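Local coordinates for protein nucleoporin NUP159 (Saccharomyces cerevisiae, PDB 1XIP) that serves as a nuclear pore component whose N-terminal beta-propeller domain tethers the helicase Dbp5 to the pore for mRNA export, at residues 127-132 / 139-144; 144-149 / 164-169; 36-41 / 89-94. One frame throughout, in Å; residues are numbered along the deposited sequence.

Interaction 1. Residues 127-132 / 139-144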
ATOM      1  N   LYS A 127       6.714 -17.959  11.558  1.00 34.06           N
ATOM      2  CA  LYS A 127       7.795 -17.027  11.220  1.00 33.92           C
ATOM      3  C   LYS A 127       7.246 -15.592  10.990  1.00 33.53           C
ATOM      4  O   LYS A 127       6.116 -15.436  10.517  1.00 33.67           O
ATOM      5  CB  LYS A 127       8.556 -17.516   9.975  1.00 33.80           C
ATOM      6  CG  LYS A 127       9.375 -18.803  10.178  1.00 35.15           C
ATOM      7  CD  LYS A 127      10.888 -18.562  10.126  1.00 35.76           C
ATOM      8  CE  LYS A 127      11.531 -18.725  11.502  1.00 36.30           C
ATOM      9  NZ  LYS A 127      11.813 -20.145  11.824  1.00 36.69           N
ATOM     10  N   PRO A 128       8.039 -14.558  11.319  1.00 33.00           N
ATOM     11  CA  PRO A 128       7.656 -13.149  11.078  1.00 32.38           C
ATOM     12  C   PRO A 128       7.102 -12.876   9.678  1.00 31.77           C
ATOM     13  O   PRO A 128       7.518 -13.475   8.687  1.00 31.79           O
ATOM     14  CB  PRO A 128       8.976 -12.396  11.253  1.00 32.38           C
ATOM     15  CG  PRO A 128       9.753 -13.225  12.218  1.00 32.45           C
ATOM     16  CD  PRO A 128       9.363 -14.658  11.965  1.00 32.99           C
ATOM     17  N   VAL A 129       6.170 -11.947   9.600  1.00 31.05           N
ATOM     18  CA  VAL A 129       5.458 -11.696   8.360  1.00 30.31           C
ATOM     19  C   VAL A 129       5.838 -10.334   7.788  1.00 29.91           C
ATOM     20  O   VAL A 129       6.081  -9.398   8.549  1.00 30.14           O
ATOM     21  CB  VAL A 129       3.946 -11.827   8.605  1.00 30.35           C
ATOM     22  CG1 VAL A 129       3.139 -11.178   7.499  1.00 31.33           C
ATOM     23  CG2 VAL A 129       3.575 -13.295   8.757  1.00 29.66           C
ATOM     24  N   PHE A 130       5.916 -10.237   6.458  1.00 29.42           N
ATOM     25  CA  PHE A 130       6.282  -8.995   5.758  1.00 29.57           C
ATOM     26  C   PHE A 130       5.051  -8.239   5.219  1.00 28.88           C
ATOM     27  O   PHE A 130       5.034  -7.002   5.172  1.00 28.00           O
ATOM     28  CB  PHE A 130       7.191  -9.297   4.548  1.00 30.23           C
ATOM     29  CG  PHE A 130       8.599  -9.685   4.896  1.00 33.25           C
ATOM     30  CD1 PHE A 130       9.213  -9.236   6.082  1.00 36.28           C
ATOM     31  CD2 PHE A 130       9.336 -10.497   4.018  1.00 35.82           C
ATOM     32  CE1 PHE A 130      10.534  -9.605   6.402  1.00 36.92           C
ATOM     33  CE2 PHE A 130      10.661 -10.871   4.315  1.00 37.44           C
ATOM     34  CZ  PHE A 130      11.263 -10.426   5.517  1.00 38.51           C
ATOM     35  N   GLN A 131       4.057  -8.998   4.758  1.00 28.32           N
ATOM     36  CA  GLN A 131       2.915  -8.426   4.056  1.00 28.07           C
ATOM     37  C   GLN A 131       1.657  -9.245   4.209  1.00 27.81           C
ATOM     38  O   GLN A 131       1.702 -10.473   4.162  1.00 28.14           O
ATOM     39  CB  GLN A 131       3.218  -8.250   2.567  1.00 28.05           C
ATOM     40  CG  GLN A 131       2.332  -7.172   1.907  1.00 27.27           C
ATOM     41  CD  GLN A 131       2.499  -7.112   0.419  1.00 26.31           C
ATOM     42  OE1 GLN A 131       3.580  -6.816  -0.063  1.00 29.50           O
ATOM     43  NE2 GLN A 131       1.438  -7.405  -0.319  1.00 24.03           N
ATOM     44  N   LEU A 132       0.539  -8.548   4.377  1.00 27.41           N
ATOM     45  CA  LEU A 132      -0.768  -9.164   4.472  1.00 27.43           C
ATOM     46  C   LEU A 132      -1.698  -8.425   3.563  1.00 28.08           C
ATOM     47  O   LEU A 132      -1.625  -7.190   3.466  1.00 28.58           O
ATOM     48  CB  LEU A 132      -1.314  -9.037   5.884  1.00 27.28           C
ATOM     49  CG  LEU A 132      -0.740  -9.924   6.967  1.00 26.57           C
ATOM     50  CD1 LEU A 132      -0.041  -9.082   7.997  1.00 25.90           C
ATOM     51  CD2 LEU A 132      -1.868 -10.684   7.594  1.00 27.98           C
ATOM     52  N   LEU A 139      -7.040 -14.091   4.269  1.00 28.04           N
ATOM     53  CA  LEU A 139      -5.866 -13.262   4.466  1.00 27.30           C
ATOM     54  C   LEU A 139      -4.723 -13.873   3.752  1.00 26.70           C
ATOM     55  O   LEU A 139      -4.356 -14.996   4.054  1.00 26.80           O
ATOM     56  CB  LEU A 139      -5.511 -13.197   5.938  1.00 27.33           C
ATOM     57  CG  LEU A 139      -5.814 -11.878   6.636  1.00 27.94           C
ATOM     58  CD1 LEU A 139      -5.296 -11.937   8.053  1.00 29.48           C
ATOM     59  CD2 LEU A 139      -5.178 -10.744   5.890  1.00 28.11           C
ATOM     60  N   VAL A 140      -4.151 -13.142   2.802  1.00 26.43           N
ATOM     61  CA  VAL A 140      -2.984 -13.627   2.091  1.00 26.24           C
ATOM     62  C   VAL A 140      -1.733 -13.080   2.752  1.00 26.53           C
ATOM     63  O   VAL A 140      -1.615 -11.886   2.961  1.00 26.89           O
ATOM     64  CB  VAL A 140      -3.009 -13.277   0.604  1.00 26.04           C
ATOM     65  CG1 VAL A 140      -1.829 -13.950  -0.102  1.00 26.75           C
ATOM     66  CG2 VAL A 140      -4.318 -13.720  -0.032  1.00 25.04           C
ATOM     67  N   ILE A 141      -0.801 -13.971   3.075  1.00 26.53           N
ATOM     68  CA  ILE A 141       0.302 -13.642   3.961  1.00 26.39           C
ATOM     69  C   ILE A 141       1.647 -13.964   3.323  1.00 26.61           C
ATOM     70  O   ILE A 141       1.879 -15.090   2.861  1.00 26.52           O
ATOM     71  CB  ILE A 141       0.133 -14.405   5.311  1.00 26.31           C
ATOM     72  CG1 ILE A 141      -1.050 -13.836   6.096  1.00 25.95           C
ATOM     73  CG2 ILE A 141       1.401 -14.318   6.148  1.00 26.03           C
ATOM     74  CD1 ILE A 141      -1.590 -14.737   7.167  1.00 25.95           C
ATOM     75  N   LEU A 142       2.532 -12.973   3.289  1.00 26.62           N
ATOM     76  CA  LEU A 142       3.893 -13.215   2.858  1.00 26.42           C
ATOM     77  C   LEU A 142       4.879 -13.249   4.018  1.00 26.99           C
ATOM     78  O   LEU A 142       5.036 -12.280   4.759  1.00 26.55           O
ATOM     79  CB  LEU A 142       4.338 -12.231   1.789  1.00 26.20           C
ATOM     80  CG  LEU A 142       5.801 -12.388   1.344  1.00 25.93           C
ATOM     81  CD1 LEU A 142       6.066 -13.744   0.667  1.00 25.21           C
ATOM     82  CD2 LEU A 142       6.166 -11.259   0.430  1.00 25.25           C
ATOM     83  N   ASN A 143       5.548 -14.391   4.117  1.00 27.56           N
ATOM     84  CA  ASN A 143       6.470 -14.762   5.172  1.00 28.23           C
ATOM     85  C   ASN A 143       7.854 -14.115   5.094  1.00 28.62           C
ATOM     86  O   ASN A 143       8.303 -13.687   4.017  1.00 28.61           O
ATOM     87  CB  ASN A 143       6.701 -16.254   5.025  1.00 28.79           C
ATOM     88  CG  ASN A 143       6.718 -16.951   6.304  1.00 29.82           C
ATOM     89  OD1 ASN A 143       7.441 -16.568   7.208  1.00 32.91           O
ATOM     90  ND2 ASN A 143       5.927 -18.007   6.413  1.00 32.14           N
ATOM     91  N   SER A 144       8.557 -14.113   6.226  1.00 28.66           N
ATOM     92  CA  SER A 144       9.947 -13.648   6.294  1.00 28.42           C
ATOM     93  C   SER A 144      10.914 -14.647   5.672  1.00 28.30           C
ATOM     94  O   SER A 144      12.109 -14.368   5.522  1.00 27.90           O
ATOM     95  CB  SER A 144      10.354 -13.373   7.741  1.00 28.48           C
ATOM     96  OG  SER A 144      10.729 -14.573   8.395  1.00 28.52           O
TER

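Interaction 2. Residues 144-149 / 164-169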
ATOM      1  N   SER A 144       8.557 -14.113   6.226  1.00 28.66           N
ATOM      2  CA  SER A 144       9.947 -13.648   6.294  1.00 28.42           C
ATOM      3  C   SER A 144      10.914 -14.647   5.672  1.00 28.30           C
ATOM      4  O   SER A 144      12.109 -14.368   5.522  1.00 27.90           O
ATOM      5  CB  SER A 144      10.354 -13.373   7.741  1.00 28.48           C
ATOM      6  OG  SER A 144      10.729 -14.573   8.395  1.00 28.52           O
ATOM      7  N   VAL A 145      10.385 -15.810   5.312  1.00 28.39           N
ATOM      8  CA  VAL A 145      11.173 -16.889   4.714  1.00 28.48           C
ATOM      9  C   VAL A 145      10.731 -17.075   3.256  1.00 28.68           C
ATOM     10  O   VAL A 145      11.065 -18.072   2.599  1.00 28.37           O
ATOM     11  CB  VAL A 145      11.056 -18.205   5.568  1.00 28.26           C
ATOM     12  CG1 VAL A 145       9.837 -19.022   5.187  1.00 27.71           C
ATOM     13  CG2 VAL A 145      12.339 -19.032   5.494  1.00 29.17           C
ATOM     14  N   ASN A 146       9.973 -16.084   2.774  1.00 29.08           N
ATOM     15  CA  ASN A 146       9.463 -16.027   1.400  1.00 29.57           C
ATOM     16  C   ASN A 146       8.438 -17.106   1.063  1.00 30.24           C
ATOM     17  O   ASN A 146       8.497 -17.716  -0.019  1.00 31.22           O
ATOM     18  CB  ASN A 146      10.616 -16.015   0.384  1.00 29.33           C
ATOM     19  CG  ASN A 146      11.542 -14.832   0.571  1.00 28.94           C
ATOM     20  OD1 ASN A 146      12.732 -15.004   0.834  1.00 28.94           O
ATOM     21  ND2 ASN A 146      11.003 -13.620   0.447  1.00 27.94           N
ATOM     22  N   ASP A 147       7.508 -17.341   1.994  1.00 30.46           N
ATOM     23  CA  ASP A 147       6.437 -18.327   1.820  1.00 30.67           C
ATOM     24  C   ASP A 147       5.092 -17.618   1.715  1.00 30.49           C
ATOM     25  O   ASP A 147       4.645 -16.989   2.678  1.00 30.60           O
ATOM     26  CB  ASP A 147       6.390 -19.277   3.026  1.00 31.03           C
ATOM     27  CG  ASP A 147       7.378 -20.442   2.924  1.00 32.36           C
ATOM     28  OD1 ASP A 147       7.995 -20.641   1.853  1.00 34.42           O
ATOM     29  OD2 ASP A 147       7.593 -21.223   3.888  1.00 33.30           O
ATOM     30  N   LEU A 148       4.441 -17.716   0.559  1.00 30.39           N
ATOM     31  CA  LEU A 148       3.106 -17.133   0.390  1.00 30.29           C
ATOM     32  C   LEU A 148       2.024 -18.106   0.835  1.00 30.77           C
ATOM     33  O   LEU A 148       1.906 -19.203   0.276  1.00 31.20           O
ATOM     34  CB  LEU A 148       2.870 -16.714  -1.058  1.00 29.88           C
ATOM     35  CG  LEU A 148       1.696 -15.763  -1.263  1.00 28.44           C
ATOM     36  CD1 LEU A 148       1.962 -14.462  -0.554  1.00 26.79           C
ATOM     37  CD2 LEU A 148       1.461 -15.525  -2.733  1.00 27.25           C
ATOM     38  N   SER A 149       1.232 -17.701   1.833  1.00 31.23           N
ATOM     39  CA  SER A 149       0.215 -18.577   2.433  1.00 31.69           C
ATOM     40  C   SER A 149      -1.160 -17.929   2.518  1.00 31.84           C
ATOM     41  O   SER A 149      -1.293 -16.714   2.393  1.00 32.12           O
ATOM     42  CB  SER A 149       0.653 -19.019   3.818  1.00 31.56           C
ATOM     43  OG  SER A 149       1.216 -17.929   4.508  1.00 33.88           O
ATOM     44  N   ASN A 164       9.342 -18.587  -2.589  1.00 31.77           N
ATOM     45  CA  ASN A 164      10.367 -17.717  -3.165  1.00 30.92           C
ATOM     46  C   ASN A 164       9.839 -16.373  -3.641  1.00 30.15           C
ATOM     47  O   ASN A 164      10.430 -15.744  -4.519  1.00 30.37           O
ATOM     48  CB  ASN A 164      11.085 -18.430  -4.313  1.00 31.29           C
ATOM     49  CG  ASN A 164      11.898 -19.608  -3.842  1.00 31.40           C
ATOM     50  OD1 ASN A 164      12.636 -19.508  -2.858  1.00 31.48           O
ATOM     51  ND2 ASN A 164      11.778 -20.731  -4.543  1.00 32.21           N
ATOM     52  N   VAL A 165       8.727 -15.948  -3.043  1.00 28.84           N
ATOM     53  CA  VAL A 165       8.039 -14.716  -3.381  1.00 27.46           C
ATOM     54  C   VAL A 165       8.699 -13.580  -2.608  1.00 26.92           C
ATOM     55  O   VAL A 165       9.055 -13.766  -1.444  1.00 27.08           O
ATOM     56  CB  VAL A 165       6.534 -14.808  -2.949  1.00 27.59           C
ATOM     57  CG1 VAL A 165       5.711 -13.569  -3.406  1.00 26.46           C
ATOM     58  CG2 VAL A 165       5.906 -16.100  -3.444  1.00 26.58           C
ATOM     59  N   THR A 166       8.862 -12.412  -3.237  1.00 25.62           N
ATOM     60  CA  THR A 166       9.375 -11.240  -2.523  1.00 25.07           C
ATOM     61  C   THR A 166       8.342 -10.123  -2.445  1.00 24.48           C
ATOM     62  O   THR A 166       8.414  -9.267  -1.573  1.00 23.88           O
ATOM     63  CB  THR A 166      10.702 -10.713  -3.119  1.00 24.93           C
ATOM     64  OG1 THR A 166      10.527 -10.415  -4.500  1.00 25.27           O
ATOM     65  CG2 THR A 166      11.765 -11.808  -3.125  1.00 25.99           C
ATOM     66  N   SER A 167       7.393 -10.151  -3.371  1.00 23.88           N
ATOM     67  CA  SER A 167       6.248  -9.270  -3.349  1.00 23.35           C
ATOM     68  C   SER A 167       5.050  -9.946  -3.991  1.00 22.98           C
ATOM     69  O   SER A 167       5.182 -10.699  -4.942  1.00 23.17           O
ATOM     70  CB  SER A 167       6.552  -7.953  -4.084  1.00 23.45           C
ATOM     71  OG  SER A 167       5.568  -6.969  -3.772  1.00 22.63           O
ATOM     72  N   PHE A 168       3.874  -9.658  -3.475  1.00 22.85           N
ATOM     73  CA  PHE A 168       2.651 -10.143  -4.086  1.00 22.48           C
ATOM     74  C   PHE A 168       1.596  -9.036  -4.092  1.00 22.55           C
ATOM     75  O   PHE A 168       1.718  -8.049  -3.381  1.00 22.58           O
ATOM     76  CB  PHE A 168       2.145 -11.389  -3.355  1.00 22.04           C
ATOM     77  CG  PHE A 168       1.400 -11.084  -2.070  1.00 21.52           C
ATOM     78  CD1 PHE A 168       0.006 -10.991  -2.060  1.00 21.42           C
ATOM     79  CD2 PHE A 168       2.092 -10.907  -0.871  1.00 20.59           C
ATOM     80  CE1 PHE A 168      -0.690 -10.719  -0.875  1.00 21.95           C
ATOM     81  CE2 PHE A 168       1.412 -10.642   0.319  1.00 20.21           C
ATOM     82  CZ  PHE A 168       0.019 -10.542   0.317  1.00 21.37           C
ATOM     83  N   ASP A 169       0.567  -9.209  -4.906  1.00 23.08           N
ATOM     84  CA  ASP A 169      -0.601  -8.333  -4.872  1.00 23.92           C
ATOM     85  C   ASP A 169      -1.836  -9.168  -5.200  1.00 23.77           C
ATOM     86  O   ASP A 169      -1.736 -10.128  -5.944  1.00 24.09           O
ATOM     87  CB  ASP A 169      -0.429  -7.180  -5.872  1.00 23.73           C
ATOM     88  CG  ASP A 169      -1.399  -6.036  -5.628  1.00 25.80           C
ATOM     89  OD1 ASP A 169      -2.086  -6.015  -4.560  1.00 28.75           O
ATOM     90  OD2 ASP A 169      -1.545  -5.100  -6.453  1.00 26.37           O
TER

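Interaction 3. Residues 36-41 / 89-94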
ATOM      1  N   PRO A  36       8.489  -0.742  12.205  1.00 24.33           N
ATOM      2  CA  PRO A  36       8.628  -2.196  12.057  1.00 24.13           C
ATOM      3  C   PRO A  36       9.056  -2.538  10.636  1.00 24.27           C
ATOM      4  O   PRO A  36       8.429  -2.050   9.695  1.00 25.33           O
ATOM      5  CB  PRO A  36       7.215  -2.717  12.331  1.00 23.84           C
ATOM      6  CG  PRO A  36       6.562  -1.645  13.090  1.00 23.59           C
ATOM      7  CD  PRO A  36       7.104  -0.358  12.532  1.00 24.12           C
ATOM      8  N   PHE A  37      10.115  -3.333  10.485  1.00 23.68           N
ATOM      9  CA  PHE A  37      10.659  -3.661   9.177  1.00 22.79           C
ATOM     10  C   PHE A  37       9.743  -4.622   8.431  1.00 22.32           C
ATOM     11  O   PHE A  37       9.986  -5.823   8.363  1.00 22.41           O
ATOM     12  CB  PHE A  37      12.083  -4.230   9.297  1.00 23.20           C
ATOM     13  CG  PHE A  37      12.853  -4.211   8.001  1.00 23.42           C
ATOM     14  CD1 PHE A  37      13.179  -3.005   7.381  1.00 24.12           C
ATOM     15  CD2 PHE A  37      13.238  -5.393   7.393  1.00 23.66           C
ATOM     16  CE1 PHE A  37      13.878  -2.989   6.170  1.00 23.75           C
ATOM     17  CE2 PHE A  37      13.935  -5.381   6.180  1.00 24.08           C
ATOM     18  CZ  PHE A  37      14.246  -4.177   5.570  1.00 23.72           C
ATOM     19  N   ALA A  38       8.677  -4.061   7.869  1.00 21.69           N
ATOM     20  CA  ALA A  38       7.655  -4.803   7.137  1.00 20.82           C
ATOM     21  C   ALA A  38       6.923  -3.788   6.317  1.00 20.46           C
ATOM     22  O   ALA A  38       7.072  -2.573   6.522  1.00 21.27           O
ATOM     23  CB  ALA A  38       6.697  -5.476   8.091  1.00 20.95           C
ATOM     24  N   SER A  39       6.136  -4.242   5.374  1.00 19.49           N
ATOM     25  CA  SER A  39       5.321  -3.299   4.664  1.00 19.38           C
ATOM     26  C   SER A  39       4.170  -2.971   5.601  1.00 19.07           C
ATOM     27  O   SER A  39       3.642  -3.851   6.277  1.00 19.24           O
ATOM     28  CB  SER A  39       4.854  -3.884   3.363  1.00 19.08           C
ATOM     29  OG  SER A  39       4.067  -5.011   3.602  1.00 23.14           O
ATOM     30  N   LEU A  40       3.834  -1.696   5.717  1.00 18.75           N
ATOM     31  CA  LEU A  40       2.887  -1.286   6.739  1.00 18.00           C
ATOM     32  C   LEU A  40       1.622  -0.820   6.083  1.00 17.69           C
ATOM     33  O   LEU A  40       1.676  -0.109   5.085  1.00 17.60           O
ATOM     34  CB  LEU A  40       3.460  -0.173   7.607  1.00 17.87           C
ATOM     35  CG  LEU A  40       4.866  -0.233   8.197  1.00 17.40           C
ATOM     36  CD1 LEU A  40       5.185   1.130   8.829  1.00 17.87           C
ATOM     37  CD2 LEU A  40       4.927  -1.274   9.234  1.00 17.17           C
ATOM     38  N   GLN A  41       0.485  -1.220   6.647  1.00 16.91           N
ATOM     39  CA  GLN A  41      -0.814  -0.820   6.142  1.00 16.69           C
ATOM     40  C   GLN A  41      -1.664  -0.429   7.311  1.00 16.89           C
ATOM     41  O   GLN A  41      -2.612  -1.143   7.689  1.00 17.07           O
ATOM     42  CB  GLN A  41      -1.442  -1.952   5.381  1.00 16.99           C
ATOM     43  CG  GLN A  41      -0.791  -2.132   4.031  1.00 18.95           C
ATOM     44  CD  GLN A  41      -1.290  -3.339   3.309  1.00 19.28           C
ATOM     45  OE1 GLN A  41      -2.183  -3.233   2.463  1.00 17.68           O
ATOM     46  NE2 GLN A  41      -0.713  -4.506   3.625  1.00 21.53           N
ATOM     47  N   ASP A  89       3.996  -3.583  17.641  1.00 28.09           N
ATOM     48  CA  ASP A  89       4.554  -3.838  16.309  1.00 27.76           C
ATOM     49  C   ASP A  89       3.524  -3.943  15.180  1.00 26.17           C
ATOM     50  O   ASP A  89       3.575  -4.879  14.399  1.00 26.32           O
ATOM     51  CB  ASP A  89       5.402  -5.124  16.361  1.00 28.96           C
ATOM     52  CG  ASP A  89       6.770  -4.970  15.689  1.00 32.21           C
ATOM     53  OD1 ASP A  89       7.580  -4.094  16.132  1.00 35.50           O
ATOM     54  OD2 ASP A  89       7.127  -5.714  14.733  1.00 34.65           O
ATOM     55  N   VAL A  90       2.594  -3.005  15.057  1.00 24.70           N
ATOM     56  CA  VAL A  90       1.542  -3.253  14.065  1.00 23.16           C
ATOM     57  C   VAL A  90       1.852  -2.844  12.642  1.00 22.36           C
ATOM     58  O   VAL A  90       2.421  -1.774  12.394  1.00 22.16           O
ATOM     59  CB  VAL A  90       0.066  -2.910  14.520  1.00 22.90           C
ATOM     60  CG1 VAL A  90       0.032  -2.261  15.869  1.00 22.65           C
ATOM     61  CG2 VAL A  90      -0.683  -2.113  13.459  1.00 21.44           C
ATOM     62  N   ILE A  91       1.492  -3.732  11.715  1.00 21.27           N
ATOM     63  CA  ILE A  91       1.847  -3.584  10.315  1.00 20.06           C
ATOM     64  C   ILE A  91       0.625  -3.613   9.421  1.00 19.86           C
ATOM     65  O   ILE A  91       0.710  -3.319   8.228  1.00 19.78           O
ATOM     66  CB  ILE A  91       2.871  -4.668   9.909  1.00 19.98           C
ATOM     67  CG1 ILE A  91       2.303  -6.076  10.102  1.00 18.68           C
ATOM     68  CG2 ILE A  91       4.142  -4.524  10.730  1.00 19.44           C
ATOM     69  CD1 ILE A  91       2.939  -7.102   9.209  1.00 17.95           C
ATOM     70  N   PHE A  92      -0.522  -3.945  10.009  1.00 19.51           N
ATOM     71  CA  PHE A  92      -1.718  -4.234   9.239  1.00 19.35           C
ATOM     72  C   PHE A  92      -2.981  -4.035  10.048  1.00 20.12           C
ATOM     73  O   PHE A  92      -3.126  -4.550  11.135  1.00 20.02           O
ATOM     74  CB  PHE A  92      -1.686  -5.669   8.694  1.00 18.33           C
ATOM     75  CG  PHE A  92      -2.910  -6.039   7.918  1.00 16.33           C
ATOM     76  CD1 PHE A  92      -2.984  -5.787   6.548  1.00 14.71           C
ATOM     77  CD2 PHE A  92      -4.008  -6.621   8.550  1.00 14.78           C
ATOM     78  CE1 PHE A  92      -4.119  -6.124   5.811  1.00 12.17           C
ATOM     79  CE2 PHE A  92      -5.154  -6.966   7.813  1.00 13.64           C
ATOM     80  CZ  PHE A  92      -5.198  -6.720   6.437  1.00 11.93           C
ATOM     81  N   VAL A  93      -3.922  -3.330   9.452  1.00 21.54           N
ATOM     82  CA  VAL A  93      -5.126  -2.887  10.124  1.00 22.42           C
ATOM     83  C   VAL A  93      -6.208  -2.865   9.040  1.00 23.17           C
ATOM     84  O   VAL A  93      -5.923  -2.478   7.902  1.00 23.35           O
ATOM     85  CB  VAL A  93      -4.855  -1.502  10.751  1.00 22.51           C
ATOM     86  CG1 VAL A  93      -5.692  -0.383  10.118  1.00 23.24           C
ATOM     87  CG2 VAL A  93      -4.959  -1.556  12.254  1.00 22.47           C
ATOM     88  N   CYS A  94      -7.419  -3.330   9.359  1.00 23.86           N
ATOM     89  CA  CYS A  94      -8.477  -3.410   8.348  1.00 24.92           C
ATOM     90  C   CYS A  94      -9.835  -3.896   8.850  1.00 24.72           C
ATOM     91  O   CYS A  94      -9.901  -4.740   9.740  1.00 25.07           O
ATOM     92  CB  CYS A  94      -8.016  -4.275   7.170  1.00 24.98           C
ATOM     93  SG  CYS A  94      -8.601  -5.974   7.178  1.00 29.40           S
TER

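Interaction 1. Residues 127-132 / 139-144
Leu142 is opposed by two residues, Phe130 and Gln131, the mark of a classic beta bulge, in the antiparallel hairpin of strands 129-134 and 138-143, the first two strands of a four-stranded beta-propeller blade. Among the backbone bonds, Phe130 N reaches Leu142 O at 2.8 Å, while Gln131 N adds a weak bond to the same oxygen. Leu142 N answers with an almost straight bond to Gln131 O (2.8 Å, 175°). Beyond the bulge, Ser144 N bonds to Pro128 O at 2.7 Å and more weakly to OD1 of its neighbour Asn143.

Of the apolar contacts, Leu132 and Ile141 share one face of the sheet, their side chains alongside each other and pointing the same way. Leu132 CD2 is 3.6 Å from Ile141 CG1 and also meets both methyls of Leu139. Across the bulge, Val129 crosses Ile141 at about a right angle, CG2 to CG2 at 3.5 Å. Toward the face of Gln131 and Leu142, the Gln131 amide extends beyond the hairpin to donate from NE2 to Phe168 O.

The aromatic contact is a CH-pi interaction. With CG anti to its carbonyl carbon (chi1 -73°), Phe130 turns its ring to Ser144, and Ser144 CA lies over one face, offset toward the rim, 3.8 Å from the ring centroid.

Interaction 2. Residues 144-149 / 164-169
Asn146 and Asn164 bring the two backbones together with their CA atoms 5.0 Å apart, each in the left-handed region (phi 67° and 63°), and Asn164 N gives a weak 2.8 Å hydrogen bond to Asn146 O. The Asn146 side chain supplies the stronger link: ND2 donates to Val165 O at 2.7 Å. The donor is tilted from the carbonyl plane, and the oxygen in turn lies out of the plane of the Asn146 amide, so the two flat groups meet askew.

The contact spans a junction of the beta-propeller. Strands 147-152 and 158-165 are the third and fourth strands of one blade; at Thr166 the chain turns a corner, and 167-170 opens the next blade. A classic bulge there sets Thr166 and Ser167 opposite Leu178.

Leu148 reaches both sides of this junction. Its CB lies 3.9 Å from Val165 CG2, in its own blade. With CG anti to the backbone N (chi1 -164°), the chain carries CD1 over one face of the Phe168 ring, 3.9 Å from the centroid and offset toward the rim, a CH-pi contact between blades. Val140 and Leu142 of strand 138-143 also touch the Phe168 side chain.

Interaction 3. Residues 36-41 / 89-94
The side chains of Asp89 and Pro36 run antiparallel past one another, the carboxylate OD2 of Asp89 coming 3.8 Å from Pro36 CB; OD2 also forms a long, weak ion pair with Arg105. An alanine in place of Asp89, having no carboxylate, would probably leave Arg105 short of a weak electrostatic partner and Pro36 CB packed less closely on this side. Next, Val90 O accepts a hydrogen bond from Asn42 ND2, just beyond 36-41.

Ile91 carries most of the apolar contact. Its CG2, anti to the carbonyl carbon, is packed against CB of Pro36 and CB of Ala38. Leu40 CD2 lies 3.7 Å from the same Ile91 CG2. The Ile91 carbonyl accepts the main bond of the contact, from Gln41 N to Ile91 O (2.6 Å), with the donor well above the carbonyl plane.

Phe92 pairs with Gln41 in a single backbone bridge, CA to CA 4.7 Å. Gln41 NE2 lies in the ring plane at the edge, 3.9 Å from Phe92 CD1, with amide and ring planes 75° apart; the same NE2 donates to Leu132 O. Val93 N closes the bridge with a weak bond to Gln41 O.

In the propeller, 36-41 is part of the link from strand 18-26 to strand 43-46, and it runs past strands 90-96 and 129-134, which open two successive blades.

The principle illustrated is that a propeller is held both within its blades and between them. Interactions 1 and 2, with centres about 7 Å apart, share Ser144 and the neighbouring strands 138-143 and 147-152, joined where Ile141 N lies 2.9 Å from Ser149 O. Interaction 3 has its centre about 10 Å from that of interaction 1, and Ser39 OG, 2.7 Å from Phe130 O, forms a hydrogen bond at the bulge itself. Interactions 2 and 3 do not touch: their nearest atoms are about 7 Å apart, and 127-132 connects them, with Gln131 reaching one and Leu132 the other. All three lie within the N-terminal region that interacts with Dbp5.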